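Side-chain contacts in putative metal-sulfur cluster biosynthesis proteins YuaD (Bacillus subtilis, PDB 1ORU), which is of unknown function but, as a MOSC-domain protein, may bind molybdenum and pyridoxal phosphate and act in metal-sulfur cluster biosynthesis: residues A[21-26]-A[136-141]; A[31-36]-A[119-124]; A[48-51]-A[56-59]; A[82-87]-A[150-155]; A[101-106]-A[177-182]. All blocks are in the same frame, centred on the assembly; numbering follows the deposited sequence. Where two conformers were deposited one is given.

Contact 1: A[21-26]-A[136-141]; sequences KSFVTK and GEVIQS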
# COMPACT_ATOMS: atom_id res chain seq x y z
N LYS A 21 11.95 -9.56 -21.55
CA LYS A 21 11.93 -8.11 -21.38
C LYS A 21 10.60 -7.51 -21.83
O LYS A 21 10.28 -6.38 -21.48
CB LYS A 21 13.08 -7.47 -22.18
CG LYS A 21 14.48 -7.77 -21.65
CD LYS A 21 14.80 -9.27 -21.65
CE LYS A 21 14.75 -9.86 -23.05
NZ LYS A 21 15.09 -11.32 -23.05
N SER A 22 9.84 -8.26 -22.61
CA SER A 22 8.54 -7.79 -23.10
C SER A 22 7.52 -7.76 -21.96
O SER A 22 7.51 -8.66 -21.13
CB SER A 22 8.02 -8.72 -24.19
OG SER A 22 6.67 -8.43 -24.51
N PHE A 23 6.66 -6.75 -21.93
CA PHE A 23 5.68 -6.71 -20.86
C PHE A 23 4.42 -7.48 -21.22
O PHE A 23 3.53 -7.66 -20.38
CB PHE A 23 5.34 -5.26 -20.45
CG PHE A 23 4.56 -4.49 -21.47
CD1 PHE A 23 3.24 -4.82 -21.76
CD2 PHE A 23 5.12 -3.38 -22.10
CE1 PHE A 23 2.49 -4.05 -22.65
CE2 PHE A 23 4.39 -2.61 -23.00
CZ PHE A 23 3.07 -2.95 -23.27
N VAL A 24 4.33 -7.94 -22.46
CA VAL A 24 3.18 -8.74 -22.88
C VAL A 24 3.43 -10.11 -22.27
O VAL A 24 4.42 -10.78 -22.57
CB VAL A 24 3.07 -8.83 -24.41
CG1 VAL A 24 2.01 -9.84 -24.81
CG2 VAL A 24 2.73 -7.46 -24.98
N THR A 25 2.53 -10.52 -21.38
CA THR A 25 2.67 -11.78 -20.66
C THR A 25 2.17 -12.99 -21.44
O THR A 25 1.48 -12.86 -22.45
CB THR A 25 1.93 -11.68 -19.32
OG1 THR A 25 0.56 -11.30 -19.55
CG2 THR A 25 2.58 -10.62 -18.44
N LYS A 26 2.53 -14.18 -20.96
CA LYS A 26 2.10 -15.43 -21.59
C LYS A 26 1.41 -16.30 -20.54
O LYS A 26 1.87 -16.42 -19.40
CB LYS A 26 3.27 -16.17 -22.24
CG LYS A 26 4.40 -16.56 -21.32
CD LYS A 26 5.50 -17.26 -22.11
CE LYS A 26 6.07 -16.35 -23.20
NZ LYS A 26 7.21 -16.98 -23.91
N GLY A 136 -1.49 0.60 -25.08
CA GLY A 136 -2.35 1.13 -26.14
C GLY A 136 -1.73 0.88 -27.50
O GLY A 136 -2.43 0.56 -28.46
N GLU A 137 -0.41 1.01 -27.58
CA GLU A 137 0.30 0.80 -28.84
C GLU A 137 0.29 -0.68 -29.19
O GLU A 137 0.33 -1.05 -30.37
CB GLU A 137 1.73 1.34 -28.71
CG GLU A 137 1.74 2.81 -28.34
CD GLU A 137 3.13 3.39 -28.24
OE1 GLU A 137 3.93 2.89 -27.43
OE2 GLU A 137 3.41 4.37 -28.97
N VAL A 138 0.23 -1.53 -28.17
CA VAL A 138 0.18 -2.98 -28.39
C VAL A 138 -1.20 -3.30 -28.97
O VAL A 138 -1.31 -4.05 -29.95
CB VAL A 138 0.35 -3.75 -27.06
CG1 VAL A 138 0.09 -5.24 -27.27
CG2 VAL A 138 1.76 -3.54 -26.52
N ILE A 139 -2.24 -2.75 -28.37
CA ILE A 139 -3.59 -2.99 -28.86
C ILE A 139 -3.70 -2.50 -30.30
O ILE A 139 -4.35 -3.14 -31.14
CB ILE A 139 -4.64 -2.26 -27.98
CG1 ILE A 139 -4.63 -2.86 -26.57
CG2 ILE A 139 -6.02 -2.37 -28.60
CD1 ILE A 139 -5.44 -2.08 -25.53
N GLN A 140 -3.06 -1.38 -30.59
CA GLN A 140 -3.08 -0.82 -31.93
C GLN A 140 -2.52 -1.81 -32.94
O GLN A 140 -3.07 -1.96 -34.03
CB GLN A 140 -2.26 0.48 -31.98
CG GLN A 140 -2.16 1.08 -33.38
CD GLN A 140 -3.46 1.68 -33.85
OE1 GLN A 140 -3.78 2.82 -33.53
NE2 GLN A 140 -4.23 0.92 -34.62
N SER A 141 -1.44 -2.50 -32.58
CA SER A 141 -0.82 -3.45 -33.49
C SER A 141 -1.73 -4.63 -33.86
O SER A 141 -1.52 -5.27 -34.89
CB SER A 141 0.51 -3.97 -32.92
OG SER A 141 0.33 -4.81 -31.79
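F23 and V24, on an irregular loop, touch V138 on one turn of a helix, and the nearest alpha carbons, V24 CA and V138 CA, are 8.5 Å apart. No hydrogen bond crosses the gap, and the side chains alone bridge it. V138 is the shared partner and offers one methyl to each. Its CG2 lies 3.6 Å from F23 CZ, at the far end of the ring, and comes in obliquely. The other methyl, V138 CG1, meets V24 CG2 at a looser 4.1 Å. F23 CG sits between its own backbone N and carbonyl carbon (chi1 71°), and from there the end of the ring reaches the helix. The side chains of F23 and V138 run alongside in opposite senses. The loop is shaped by an ST turn, in which S22 OG accepts from V24 N at 3.1 Å. On the helix, S141 OG donates to V138 O at 2.6 Å, in the carbonyl plane on a lone pair. The contact is apolar but lies at the surface. The loop follows strand 5-17 and leads into strand 26-28. F23 also rests on Q134 and P135 of helix 133-142, and V138 reaches W93. I139 of the same helix packs on F153 of helix 149-156.

Contact 2: A[31-36]-A[119-124]; sequences LDFDYG and SGAALL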
# COMPACT_ATOMS: atom_id res chain seq x y z
N LEU A 31 1.33 -20.39 -11.17
CA LEU A 31 2.28 -19.32 -10.86
C LEU A 31 2.65 -19.43 -9.39
O LEU A 31 1.84 -19.84 -8.56
CB LEU A 31 1.68 -17.94 -11.09
CG LEU A 31 1.40 -17.43 -12.50
CD1 LEU A 31 0.79 -16.03 -12.42
CD2 LEU A 31 2.70 -17.40 -13.30
N ASP A 32 3.89 -19.08 -9.07
CA ASP A 32 4.33 -19.08 -7.69
C ASP A 32 4.39 -17.63 -7.24
O ASP A 32 4.98 -16.79 -7.92
CB ASP A 32 5.72 -19.71 -7.55
CG ASP A 32 5.70 -21.20 -7.74
OD1 ASP A 32 4.88 -21.88 -7.08
OD2 ASP A 32 6.52 -21.71 -8.54
N PHE A 33 3.73 -17.33 -6.13
CA PHE A 33 3.76 -15.98 -5.57
C PHE A 33 4.71 -16.06 -4.38
O PHE A 33 4.59 -16.96 -3.55
CB PHE A 33 2.38 -15.54 -5.06
CG PHE A 33 1.41 -15.15 -6.14
CD1 PHE A 33 1.82 -14.97 -7.46
CD2 PHE A 33 0.07 -14.93 -5.82
CE1 PHE A 33 0.91 -14.57 -8.44
CE2 PHE A 33 -0.85 -14.53 -6.79
CZ PHE A 33 -0.43 -14.35 -8.11
N ASP A 34 5.64 -15.13 -4.32
CA ASP A 34 6.59 -15.09 -3.21
C ASP A 34 6.81 -13.61 -2.92
O ASP A 34 6.39 -12.76 -3.70
CB ASP A 34 7.91 -15.75 -3.61
CG ASP A 34 8.80 -16.09 -2.42
OD1 ASP A 34 8.47 -15.69 -1.28
OD2 ASP A 34 9.83 -16.77 -2.62
N TYR A 35 7.44 -13.29 -1.79
CA TYR A 35 7.69 -11.90 -1.49
C TYR A 35 8.47 -11.32 -2.67
O TYR A 35 9.50 -11.87 -3.07
CB TYR A 35 8.48 -11.77 -0.19
CG TYR A 35 7.71 -12.30 1.00
CD1 TYR A 35 6.47 -11.77 1.34
CD2 TYR A 35 8.21 -13.35 1.77
CE1 TYR A 35 5.74 -12.27 2.43
CE2 TYR A 35 7.50 -13.85 2.86
CZ TYR A 35 6.26 -13.30 3.18
OH TYR A 35 5.56 -13.78 4.26
N GLY A 36 7.98 -10.23 -3.25
CA GLY A 36 8.65 -9.64 -4.39
C GLY A 36 7.88 -9.86 -5.68
O GLY A 36 8.10 -9.16 -6.67
N SER A 119 -4.53 -21.90 -1.84
CA SER A 119 -3.26 -22.33 -1.27
C SER A 119 -2.88 -21.50 -0.06
O SER A 119 -2.04 -21.90 0.75
CB SER A 119 -2.16 -22.19 -2.30
OG SER A 119 -1.96 -20.81 -2.57
N GLY A 120 -3.50 -20.33 0.06
CA GLY A 120 -3.18 -19.44 1.16
C GLY A 120 -2.44 -18.23 0.61
O GLY A 120 -2.29 -17.23 1.31
N ALA A 121 -1.97 -18.31 -0.63
CA ALA A 121 -1.27 -17.18 -1.24
C ALA A 121 -2.20 -15.98 -1.12
O ALA A 121 -3.42 -16.10 -1.34
CB ALA A 121 -0.95 -17.47 -2.71
N ALA A 122 -1.64 -14.82 -0.78
CA ALA A 122 -2.46 -13.62 -0.61
C ALA A 122 -1.83 -12.38 -1.22
O ALA A 122 -0.62 -12.15 -1.12
CB ALA A 122 -2.74 -13.39 0.87
N LEU A 123 -2.68 -11.56 -1.84
CA LEU A 123 -2.25 -10.32 -2.46
C LEU A 123 -2.82 -9.12 -1.70
O LEU A 123 -3.99 -9.12 -1.29
CB LEU A 123 -2.72 -10.26 -3.92
CG LEU A 123 -2.19 -11.37 -4.84
CD1 LEU A 123 -2.75 -11.19 -6.25
CD2 LEU A 123 -0.68 -11.33 -4.86
N LEU A 124 -1.97 -8.12 -1.49
CA LEU A 124 -2.37 -6.89 -0.81
C LEU A 124 -2.62 -5.85 -1.90
O LEU A 124 -1.74 -5.57 -2.70
CB LEU A 124 -1.24 -6.41 0.10
CG LEU A 124 -1.39 -5.00 0.70
CD1 LEU A 124 -2.55 -4.97 1.68
CD2 LEU A 124 -0.09 -4.61 1.40
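This is a buried apolar contact between F33, at the end of strand 30-33, and A121 and L123, where strand 122-128 begins. The two segments meet here through side chains, one on a small two-stranded sheet and the other on the main mixed sheet. The closest pair of alpha carbons is F33 CA and A121 CA, 6.7 Å apart. F33 points its side chain toward the other segment, with CG beside the backbone N and anti to the carbonyl carbon (chi1 -76°). One side of its ring, CD2 and CE2, does the touching. L123 CD2 lies 3.7 Å from F33 CE2 and 3.8 Å from F33 CD2. L123 CD1 is also close, 3.9 Å from F33 CE2, and the two side chains cross at about a right angle. A121 CB adds a looser touch, 4.1 Å from F33 CD2. Both L123 CD2 and A121 CB approach the ring obliquely. With an alanine here instead of F33, L123 CD2 and A121 CB would probably lose their aromatic partner, and a gap could open. An ST turn precedes A121: S119 OG accepts from A121 N at 3.2 Å, and S119 OG is also bonded to A172 O. Nearby, Y35 packs on T47 of the second subunit and A122 on F57 of that subunit. The F33 ring also touches V167, I69 and V173. Strands 69-73, 163-169 and 171-174 thus pack around it with the 119-124 segment, as part of the beta-sheet core of the MOSC-family fold.

Contact 3: A[48-51]-A[56-59]; sequences KKAG and MFSR. With SO4 (sulfate ion), chain C.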
# COMPACT_ATOMS: atom_id res chain seq x y z
N LYS A 48 12.71 -1.65 -7.59
CA LYS A 48 12.48 -1.34 -8.99
C LYS A 48 13.06 0.05 -9.24
O LYS A 48 13.39 0.77 -8.30
CB LYS A 48 10.99 -1.33 -9.31
CG LYS A 48 10.20 -0.24 -8.60
CD LYS A 48 8.87 0.02 -9.28
CE LYS A 48 9.09 0.65 -10.65
NZ LYS A 48 7.82 0.96 -11.34
N LYS A 49 13.19 0.41 -10.51
CA LYS A 49 13.70 1.73 -10.87
C LYS A 49 12.50 2.65 -11.07
O LYS A 49 11.53 2.28 -11.72
CB LYS A 49 14.53 1.64 -12.15
CG LYS A 49 15.74 0.73 -12.02
CD LYS A 49 16.44 0.54 -13.35
CE LYS A 49 17.56 -0.49 -13.24
NZ LYS A 49 18.21 -0.77 -14.55
N ALA A 50 12.58 3.85 -10.51
CA ALA A 50 11.49 4.81 -10.62
C ALA A 50 11.30 5.26 -12.07
O ALA A 50 12.25 5.36 -12.84
CB ALA A 50 11.77 6.03 -9.73
N GLY A 51 10.05 5.53 -12.42
CA GLY A 51 9.74 5.97 -13.76
C GLY A 51 8.62 6.98 -13.75
O GLY A 51 8.42 7.69 -12.76
N MSE A 56 7.72 11.56 -8.29
CA MSE A 56 8.36 12.28 -7.19
C MSE A 56 9.82 11.86 -7.00
O MSE A 56 10.55 12.43 -6.18
CB MSE A 56 7.59 12.07 -5.87
CG MSE A 56 7.56 10.64 -5.36
SE MSE A 56 6.33 9.47 -6.30
CE MSE A 56 4.70 10.43 -5.93
N PHE A 57 10.24 10.85 -7.76
CA PHE A 57 11.62 10.37 -7.69
C PHE A 57 12.29 10.64 -9.03
O PHE A 57 11.62 10.74 -10.05
CB PHE A 57 11.65 8.86 -7.44
CG PHE A 57 11.05 8.45 -6.13
CD1 PHE A 57 11.72 8.70 -4.94
CD2 PHE A 57 9.81 7.82 -6.09
CE1 PHE A 57 11.16 8.33 -3.72
CE2 PHE A 57 9.24 7.44 -4.88
CZ PHE A 57 9.92 7.70 -3.69
N SER A 58 13.61 10.77 -9.01
CA SER A 58 14.35 10.98 -10.25
C SER A 58 14.28 9.67 -11.02
O SER A 58 14.43 8.60 -10.44
CB SER A 58 15.82 11.31 -9.95
OG SER A 58 15.93 12.55 -9.26
N ARG A 59 14.05 9.77 -12.33
CA ARG A 59 13.96 8.58 -13.17
C ARG A 59 15.18 7.70 -12.92
O ARG A 59 16.31 8.18 -12.90
CB ARG A 59 13.89 9.00 -14.64
CG ARG A 59 13.78 7.84 -15.62
CD ARG A 59 13.61 8.34 -17.06
NE ARG A 59 12.33 9.03 -17.25
CZ ARG A 59 11.14 8.44 -17.18
NH1 ARG A 59 11.06 7.14 -16.92
NH2 ARG A 59 10.04 9.15 -17.36
S SO4 C . 6.98 0.33 -14.96
O1 SO4 C . 6.87 -1.14 -14.79
O2 SO4 C . 5.72 0.97 -14.53
O3 SO4 C . 8.11 0.85 -14.14
O4 SO4 C . 7.25 0.64 -16.39
O HOH W 1 10.79 8.82 -12.03
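A50 directs its CB toward F57, whose CB is 3.6 Å from A50 CB, in the loop that joins the antiparallel strands 47-49 and 62-64 of a two-stranded beta hairpin. F57 starts toward A50 but then turns: CG sits beside the backbone N (chi1 -62°), and the ring leads away, with A50 CB oblique to it. One face of the ring is covered within its own segment by CG of selenomethionine M56, offset toward the rim. R59 comes from the other end of the segment. In the conformer given, its chain is extended at first and bends at chi3 (-66°), which brings NH1 within 3.6 Å of G51 CA, again obliquely. This is a van der Waals touch with no hydrogen bond between the two. A water lies 2.7 Å from G51 O and 2.9 Å from F57 O, bridging the two carbonyls. I63 of strand 62-64 lies against both A50 and F57, and F57 also packs on E168 of the second subunit. K48 takes no part in this pairing. Its amino group forms a salt bridge with E54 OE2. It also holds a sulfate, probably from the crystallisation liquor: K48 NZ donates to sulfate O3 at 2.8 Å.

Contact 4: A[82-87]-A[150-155]; sequences LKMGVP and ASAFVR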
# COMPACT_ATOMS: atom_id res chain seq x y z
N LEU A 82 -15.31 -2.46 -25.72
CA LEU A 82 -16.48 -1.77 -26.23
C LEU A 82 -16.23 -0.28 -26.43
O LEU A 82 -16.57 0.27 -27.47
CB LEU A 82 -17.67 -1.96 -25.28
CG LEU A 82 -18.60 -3.14 -25.56
CD1 LEU A 82 -17.83 -4.45 -25.48
CD2 LEU A 82 -19.73 -3.12 -24.55
N LYS A 83 -15.64 0.36 -25.43
CA LYS A 83 -15.36 1.79 -25.51
C LYS A 83 -14.39 2.13 -26.63
O LYS A 83 -14.46 3.20 -27.22
CB LYS A 83 -14.84 2.30 -24.16
CG LYS A 83 -15.86 2.17 -23.03
CD LYS A 83 -15.29 2.53 -21.67
CE LYS A 83 -14.92 4.00 -21.57
NZ LYS A 83 -14.30 4.33 -20.24
N MSE A 84 -13.48 1.21 -26.94
CA MSE A 84 -12.51 1.44 -28.00
C MSE A 84 -13.02 1.01 -29.37
O MSE A 84 -12.42 1.34 -30.40
CB MSE A 84 -11.21 0.69 -27.70
CG MSE A 84 -10.43 1.25 -26.52
SE MSE A 84 -8.83 0.26 -26.27
CE MSE A 84 -7.82 0.94 -27.79
N GLY A 85 -14.12 0.28 -29.39
CA GLY A 85 -14.68 -0.18 -30.65
C GLY A 85 -13.93 -1.36 -31.25
O GLY A 85 -13.93 -1.53 -32.47
N VAL A 86 -13.29 -2.17 -30.41
CA VAL A 86 -12.57 -3.34 -30.89
C VAL A 86 -13.24 -4.60 -30.34
O VAL A 86 -13.84 -4.58 -29.26
CB VAL A 86 -11.08 -3.32 -30.47
CG1 VAL A 86 -10.38 -2.14 -31.12
CG2 VAL A 86 -10.96 -3.27 -28.96
N PRO A 87 -13.14 -5.72 -31.07
CA PRO A 87 -13.74 -7.00 -30.67
C PRO A 87 -13.28 -7.59 -29.34
O PRO A 87 -14.07 -8.21 -28.64
CB PRO A 87 -13.41 -7.91 -31.85
CG PRO A 87 -12.13 -7.38 -32.34
CD PRO A 87 -12.35 -5.89 -32.30
N ALA A 150 -4.14 3.87 -29.63
CA ALA A 150 -3.26 4.04 -28.47
C ALA A 150 -3.79 5.12 -27.53
O ALA A 150 -3.90 4.90 -26.33
CB ALA A 150 -1.84 4.38 -28.92
N SER A 151 -4.09 6.29 -28.09
CA SER A 151 -4.61 7.37 -27.27
C SER A 151 -6.01 7.02 -26.80
O SER A 151 -6.44 7.43 -25.72
CB SER A 151 -4.62 8.68 -28.07
OG SER A 151 -5.42 8.57 -29.24
N ALA A 152 -6.73 6.24 -27.61
CA ALA A 152 -8.08 5.83 -27.25
C ALA A 152 -8.05 4.95 -26.00
O ALA A 152 -8.94 5.04 -25.15
CB ALA A 152 -8.72 5.07 -28.41
N PHE A 153 -7.03 4.11 -25.89
CA PHE A 153 -6.90 3.24 -24.73
C PHE A 153 -6.68 4.07 -23.47
O PHE A 153 -7.38 3.89 -22.47
CB PHE A 153 -5.71 2.28 -24.92
CG PHE A 153 -5.37 1.50 -23.68
CD1 PHE A 153 -6.16 0.44 -23.27
CD2 PHE A 153 -4.26 1.85 -22.92
CE1 PHE A 153 -5.85 -0.27 -22.11
CE2 PHE A 153 -3.94 1.15 -21.76
CZ PHE A 153 -4.74 0.09 -21.35
N VAL A 154 -5.72 4.99 -23.53
CA VAL A 154 -5.41 5.84 -22.38
C VAL A 154 -6.65 6.57 -21.88
O VAL A 154 -6.84 6.74 -20.67
CB VAL A 154 -4.33 6.87 -22.73
CG1 VAL A 154 -4.08 7.80 -21.55
CG2 VAL A 154 -3.05 6.16 -23.10
N ARG A 155 -7.49 6.99 -22.82
CA ARG A 155 -8.71 7.71 -22.49
C ARG A 155 -9.81 6.82 -21.92
O ARG A 155 -10.36 7.09 -20.85
CB ARG A 155 -9.23 8.42 -23.74
CG ARG A 155 -10.51 9.21 -23.55
CD ARG A 155 -11.05 9.70 -24.88
NE ARG A 155 -12.23 10.55 -24.73
CZ ARG A 155 -12.94 11.03 -25.75
NH1 ARG A 155 -12.60 10.74 -27.00
NH2 ARG A 155 -14.00 11.80 -25.52
O HOH W 2 -12.27 6.21 -18.92
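Selenomethionine M84 reaches from the last turn of helix 74-84 to A152 and F153 on helix 149-156. This is the tight, buried side of the contact. The methyl M84 CE lies 3.8 Å from F153 CB and equally close to the backbone N of F153. It also meets A152 CB, more loosely, at 4.3 Å. The bend at chi3 (74°) turns the methyl across the end of an otherwise extended chain. The selenium comes in at the ring edge of F153, 5.4 Å from M84 SE to the ring centroid and 88° off the ring normal. The nearest ring atom to it is F153 CD1, 4.0 Å from M84 SE. F153 starts away from the 82-87 segment, yet its CB and ring edge are touched. I139 of helix 133-142 packs against M84 as well. The other side is polar and open to solvent. There K83 and R155 make no direct contact. A water bridges them: it accepts from K83 NZ at 3.1 Å and donates to R155 O at 2.9 Å. K83 NZ also bonds to H156 O, near the end of helix 149-156. Beyond M84 the chain leaves helix 74-84 at G85 with positive phi, in a Schellman motif. The selenium beside the ring is a Met-aromatic contact, made here between two helices.

Contact 5: A[101-106]-A[177-182]; sequences SGMPDL and DEIEVH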
# COMPACT_ATOMS: atom_id res chain seq x y z
N SER A 101 -12.55 -12.99 -12.91
CA SER A 101 -13.92 -12.85 -13.39
C SER A 101 -14.77 -12.71 -12.14
O SER A 101 -14.38 -13.16 -11.05
CB SER A 101 -14.37 -14.05 -14.24
OG SER A 101 -14.45 -15.25 -13.49
N GLY A 102 -15.93 -12.07 -12.27
CA GLY A 102 -16.78 -11.87 -11.12
C GLY A 102 -16.44 -10.59 -10.40
O GLY A 102 -16.91 -10.35 -9.28
N MSE A 103 -15.63 -9.74 -11.03
CA MSE A 103 -15.25 -8.47 -10.42
C MSE A 103 -15.38 -7.32 -11.43
O MSE A 103 -14.39 -6.73 -11.84
CB MSE A 103 -13.82 -8.55 -9.89
CG MSE A 103 -13.65 -9.65 -8.85
SE MSE A 103 -11.98 -9.58 -7.91
CE MSE A 103 -12.32 -8.04 -6.81
N PRO A 104 -16.62 -7.00 -11.82
CA PRO A 104 -16.89 -5.93 -12.79
C PRO A 104 -16.43 -4.53 -12.35
O PRO A 104 -16.35 -3.62 -13.18
CB PRO A 104 -18.40 -6.02 -13.00
CG PRO A 104 -18.90 -6.55 -11.69
CD PRO A 104 -17.88 -7.62 -11.37
N ASP A 105 -16.13 -4.38 -11.07
CA ASP A 105 -15.66 -3.10 -10.55
C ASP A 105 -14.33 -3.26 -9.83
O ASP A 105 -14.04 -2.56 -8.85
CB ASP A 105 -16.69 -2.49 -9.60
CG ASP A 105 -17.93 -1.99 -10.32
OD1 ASP A 105 -17.79 -1.12 -11.20
OD2 ASP A 105 -19.03 -2.48 -10.01
N LEU A 106 -13.51 -4.18 -10.32
CA LEU A 106 -12.20 -4.46 -9.74
C LEU A 106 -11.34 -3.24 -9.50
O LEU A 106 -10.71 -3.11 -8.45
CB LEU A 106 -11.42 -5.41 -10.66
CG LEU A 106 -9.94 -5.62 -10.29
CD1 LEU A 106 -9.84 -6.41 -8.99
CD2 LEU A 106 -9.24 -6.35 -11.43
N ASP A 177 -8.70 -20.99 -10.09
CA ASP A 177 -8.82 -20.90 -8.64
C ASP A 177 -9.94 -19.96 -8.22
O ASP A 177 -10.10 -18.88 -8.78
CB ASP A 177 -7.52 -20.36 -8.02
CG ASP A 177 -6.53 -21.45 -7.69
OD1 ASP A 177 -6.85 -22.64 -7.89
OD2 ASP A 177 -5.42 -21.10 -7.22
N GLU A 178 -10.70 -20.38 -7.22
CA GLU A 178 -11.76 -19.54 -6.69
C GLU A 178 -11.02 -18.65 -5.69
O GLU A 178 -10.21 -19.14 -4.90
CB GLU A 178 -12.81 -20.39 -5.98
CG GLU A 178 -14.16 -19.71 -5.83
CD GLU A 178 -15.20 -20.61 -5.18
OE1 GLU A 178 -15.04 -20.92 -3.98
OE2 GLU A 178 -16.16 -21.01 -5.87
N ILE A 179 -11.25 -17.34 -5.74
CA ILE A 179 -10.56 -16.45 -4.82
C ILE A 179 -11.50 -15.79 -3.83
O ILE A 179 -12.70 -15.60 -4.11
CB ILE A 179 -9.76 -15.37 -5.57
CG1 ILE A 179 -10.67 -14.61 -6.55
CG2 ILE A 179 -8.59 -16.01 -6.30
CD1 ILE A 179 -9.99 -13.43 -7.23
N GLU A 180 -10.95 -15.44 -2.67
CA GLU A 180 -11.70 -14.79 -1.61
C GLU A 180 -11.23 -13.35 -1.55
O GLU A 180 -10.06 -13.09 -1.27
CB GLU A 180 -11.41 -15.48 -0.28
CG GLU A 180 -12.30 -15.05 0.86
CD GLU A 180 -13.68 -15.68 0.79
OE1 GLU A 180 -14.48 -15.46 1.72
OE2 GLU A 180 -13.95 -16.40 -0.20
N VAL A 181 -12.13 -12.40 -1.82
CA VAL A 181 -11.75 -11.00 -1.79
C VAL A 181 -12.24 -10.36 -0.49
O VAL A 181 -13.42 -10.46 -0.15
CB VAL A 181 -12.35 -10.23 -2.99
CG1 VAL A 181 -11.95 -8.75 -2.93
CG2 VAL A 181 -11.87 -10.86 -4.30
N HIS A 182 -11.31 -9.73 0.23
CA HIS A 182 -11.63 -9.04 1.47
C HIS A 182 -11.53 -7.56 1.12
O HIS A 182 -10.43 -6.99 1.08
CB HIS A 182 -10.62 -9.42 2.56
CG HIS A 182 -10.63 -10.88 2.89
ND1 HIS A 182 -11.37 -11.40 3.93
CD2 HIS A 182 -10.03 -11.93 2.29
CE1 HIS A 182 -11.23 -12.72 3.95
NE2 HIS A 182 -10.42 -13.06 2.96
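Selenomethionine M103 points its tip at V181, and the two side chains meet end to end. M103 lies in the loop after strand 98-101, while V181 and I179 lie on strand 178-184. No hydrogen bond links the segments, and the alpha carbons of M103 and V181 are 9.7 Å apart. The long side chain of M103 covers most of that span. Its CG stands beside the backbone N and anti to the carbonyl carbon (chi1 -59°), and the chain runs on extended through chi2. A bend at chi3 (73°) then folds the methyl over so that it and the selenium both face the valine. M103 CE and M103 SE each lie 3.8 Å from V181 CG2. V181 CG1 is slightly farther, 4.0 Å from M103 CE. V181 holds CG1 anti to its own N, with CG2 on the N side, and both methyls take part. I179, two residues back along the strand and on the same side, adds a looser touch from CD1, 4.4 Å from M103 SE. Two conformers of M103 are deposited, and these details describe one of them. The backbone of M103 is anchored apart from its side chain: M103 N donates to E75 OE1, and M103 O accepts from S73 OG. L106 N also bonds to M103 O. A10 of strand 5-17 packs on M103 too, and L109 on V181. In this buried contact the loop after strand 98-101 packs M103 on strand 178-184, which lies between strands 5-17 and 114-116 in the mixed sheet of the MOSC-family fold.

Overall arrangement
Contacts 2, 4 and 5 are buried, contact 3 is partly buried and contact 1 lies at the surface. Contacts 2 and 5 both reach the main mixed sheet, with centres 16 Å apart, but they do not touch. One relies on a phenylalanine and the other on a selenomethionine. Contacts 1 and 4 do touch, through helices 133-142 and 149-156. Contact 3 stands farther out, 20 Å from the centre of the chain, and like contact 2 it meets the second subunit. Contacts 1, 2, 4 and 5 join their segments mainly by apolar side chains. Contact 3 mixes an apolar pair with an arginine. In contacts 3 and 4 a water also bridges the segments.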